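Local structure of Tll0287 protein (Thermosynechococcus elongatus, 5B82) at residues Asp42-Arg45 with Ile46-Ser50. The protein binds a covalently attached heme c in a PAS-like domain and probably serves a redox or sensory role linked to photosynthesis. Residues are numbered along the deposited sequence; the frame is centred on the assembly and turned at random.
Sequences DQMR and IGLAS. With HEC (heme c), chain B.
Ile46 N donates to Asp42 O at 3.0 Å in a nearly straight bond (N-H...O 175°), one of four successive i to i+4 bonds that join 42-45 to 46-50. Gly47 to Gln43, Leu48 to Met44 and Ala49 to Arg45 follow, the last with Ala49 N 2.9 Å from Arg45 O. The hydroxyl of Ser50 folds back, and Ser50 OG donates to Gly47 O at 2.9 Å. The buried Arg45 leaves the helix toward the heme c: CG stands anti to the backbone N (chi1 -163°) and the chain bends at chi3 (-46°), which lays the guanidinium over the porphyrin. One guanidinium face lies nearly parallel to the porphyrin, with CHB off-centre beneath it; Arg45 NH1 is 3.5 Å from C4A of the heme, and Arg45 CD comes within 3.4 Å of its C2B. Gln88 OE1 and Tyr176 OH both accept from Arg45 NH2, and the same tyrosine hydroxyl is bonded to Asp42 OD1, so one polar network ties the two side chains to the sheet. Helix 28-49 thus presents its C-terminal turns to the heme of this PAS-like domain, with Arg45 beside the axial ligand Cys68. A leucine in place of Arg45 would probably leave Gln88 without its guanidinium partner and strip the porphyrin of the flat, charged group lying over it. One turn on, Ala49 CB touches the heme at CBB, 3.8 Å away. On another flank, Ile46 CD1 reaches Asp42 OD2 at 3.7 Å, with the amide end of Gln43 also near that methyl. Met44 and Leu48 stand next to each other, Met44 CE lying 4.0 Å from Leu48 CD1, and both pack on Pro70 of helix 69-82.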
loop_
_atom_site.group_PDB
_atom_site.type_symbol
_atom_site.label_atom_id
_atom_site.label_comp_id
_atom_site.label_asym_id
_atom_site.label_seq_id
_atom_site.Cartn_x
_atom_site.Cartn_y
_atom_site.Cartn_z
ATOM N N ASP A 42 -8.089 -0.577 -1.007
ATOM C CA ASP A 42 -7.827 0.574 -0.155
ATOM C C ASP A 42 -8.944 0.792 0.880
ATOM O O ASP A 42 -8.691 0.996 2.080
ATOM C CB ASP A 42 -7.642 1.824 -1.012
ATOM C CG ASP A 42 -6.982 2.951 -0.246
ATOM O OD1 ASP A 42 -5.890 2.710 0.319
ATOM O OD2 ASP A 42 -7.562 4.063 -0.194
ATOM N N GLN A 43 -10.183 0.722 0.412
ATOM C CA GLN A 43 -11.317 0.893 1.309
ATOM C C GLN A 43 -11.370 -0.253 2.313
ATOM O O GLN A 43 -11.832 -0.082 3.445
ATOM C CB GLN A 43 -12.618 1.012 0.520
ATOM C CG GLN A 43 -12.765 2.353 -0.195
ATOM C CD GLN A 43 -13.007 3.515 0.758
ATOM O OE1 GLN A 43 -13.851 3.435 1.651
ATOM N NE2 GLN A 43 -12.264 4.605 0.569
ATOM N N MET A 44 -10.873 -1.415 1.904
ATOM C CA MET A 44 -10.786 -2.543 2.823
ATOM C C MET A 44 -9.820 -2.235 3.945
ATOM O O MET A 44 -10.156 -2.414 5.127
ATOM C CB MET A 44 -10.340 -3.817 2.111
ATOM C CG MET A 44 -9.888 -4.923 3.070
ATOM S SD MET A 44 -9.312 -6.376 2.154
ATOM C CE MET A 44 -8.268 -7.149 3.376
ATOM N N ARG A 45 -8.616 -1.776 3.597
ATOM C CA ARG A 45 -7.679 -1.445 4.676
ATOM C C ARG A 45 -8.265 -0.395 5.613
ATOM O O ARG A 45 -8.232 -0.549 6.840
ATOM C CB ARG A 45 -6.333 -0.949 4.151
ATOM C CG ARG A 45 -5.244 -1.004 5.231
ATOM C CD ARG A 45 -4.171 0.057 5.019
ATOM N NE ARG A 45 -3.730 0.100 3.627
ATOM C CZ ARG A 45 -2.828 -0.716 3.099
ATOM N NH1 ARG A 45 -2.250 -1.649 3.847
ATOM N NH2 ARG A 45 -2.501 -0.596 1.818
ATOM N N ILE A 46 -8.794 0.677 5.025
ATOM C CA ILE A 46 -9.367 1.760 5.820
ATOM C C ILE A 46 -10.438 1.234 6.771
ATOM O O ILE A 46 -10.505 1.619 7.944
ATOM C CB ILE A 46 -9.928 2.856 4.904
ATOM C CG1 ILE A 46 -8.769 3.671 4.330
ATOM C CG2 ILE A 46 -10.886 3.759 5.660
ATOM C CD1 ILE A 46 -9.140 4.495 3.119
ATOM N N GLY A 47 -11.251 0.319 6.257
ATOM C CA GLY A 47 -12.290 -0.316 7.036
ATOM C C GLY A 47 -11.754 -1.123 8.198
ATOM O O GLY A 47 -12.288 -1.039 9.305
ATOM N N LEU A 48 -10.705 -1.907 7.967
ATOM C CA LEU A 48 -10.137 -2.695 9.066
ATOM C C LEU A 48 -9.518 -1.791 10.138
ATOM O O LEU A 48 -9.679 -2.024 11.337
ATOM C CB LEU A 48 -9.116 -3.713 8.551
ATOM C CG LEU A 48 -9.737 -4.825 7.702
ATOM C CD1 LEU A 48 -8.671 -5.728 7.082
ATOM C CD2 LEU A 48 -10.707 -5.624 8.549
ATOM N N ALA A 49 -8.830 -0.743 9.705
ATOM C CA ALA A 49 -8.185 0.162 10.653
ATOM C C ALA A 49 -9.164 1.067 11.398
ATOM O O ALA A 49 -8.833 1.575 12.468
ATOM C CB ALA A 49 -7.127 1.000 9.946
ATOM N N SER A 50 -10.360 1.265 10.842
ATOM C CA SER A 50 -11.300 2.273 11.369
ATOM C C SER A 50 -11.686 2.161 12.849
ATOM O O SER A 50 -12.049 3.160 13.469
ATOM C CB SER A 50 -12.575 2.329 10.520
ATOM O OG SER A 50 -13.395 1.202 10.759
HETATM FE FE HEC B . -0.216 -0.878 7.924
HETATM C CHA HEC B . 2.033 -2.689 6.138
HETATM C CHB HEC B . -0.443 1.368 5.256
HETATM C CHC HEC B . -2.648 0.854 9.529
HETATM C CHD HEC B . 0.285 -2.829 10.706
HETATM N NA HEC B . 0.681 -0.655 6.070
HETATM C C1A HEC B . 1.487 -1.612 5.488
HETATM C C2A HEC B . 1.670 -1.273 4.090
HETATM C C3A HEC B . 0.977 -0.151 3.861
HETATM C C4A HEC B . 0.352 0.260 5.092
HETATM C CMA HEC B . 0.850 0.615 2.534
HETATM C CAA HEC B . 2.496 -2.076 3.052
HETATM C CBA HEC B . 3.875 -1.463 2.812
HETATM C CGA HEC B . 4.828 -1.882 3.898
HETATM O O1A HEC B . 5.309 -1.001 4.652
HETATM O O2A HEC B . 5.089 -3.105 4.043
HETATM N NB HEC B . -1.305 0.799 7.470
HETATM C C1B HEC B . -1.299 1.547 6.312
HETATM C C2B HEC B . -2.344 2.547 6.397
HETATM C C3B HEC B . -2.945 2.408 7.581
HETATM C C4B HEC B . -2.314 1.304 8.274
HETATM C CMB HEC B . -2.656 3.617 5.319
HETATM C CAB HEC B . -4.121 3.256 8.121
HETATM C CBB HEC B . -5.401 3.021 7.279
HETATM N NC HEC B . -1.001 -0.953 9.787
HETATM C C1C HEC B . -2.048 -0.175 10.226
HETATM C C2C HEC B . -2.507 -0.718 11.487
HETATM C C3C HEC B . -1.618 -1.646 11.883
HETATM C C4C HEC B . -0.706 -1.870 10.775
HETATM C CMC HEC B . -3.534 0.008 12.388
HETATM C CAC HEC B . -1.601 -2.432 13.222
HETATM C CBC HEC B . -2.885 -3.240 13.526
HETATM N ND HEC B . 1.007 -2.452 8.387
HETATM C C1D HEC B . 0.945 -3.200 9.558
HETATM C C2D HEC B . 1.694 -4.428 9.371
HETATM C C3D HEC B . 2.236 -4.359 7.949
HETATM C C4D HEC B . 1.766 -3.110 7.416
HETATM C CMD HEC B . 1.910 -5.569 10.387
HETATM C CAD HEC B . 3.087 -5.410 7.204
HETATM C CBD HEC B . 2.073 -6.335 6.541
HETATM C CGD HEC B . 2.744 -7.315 5.604
HETATM O O1D HEC B . 3.541 -8.158 6.074
HETATM O O2D HEC B . 2.464 -7.249 4.387
#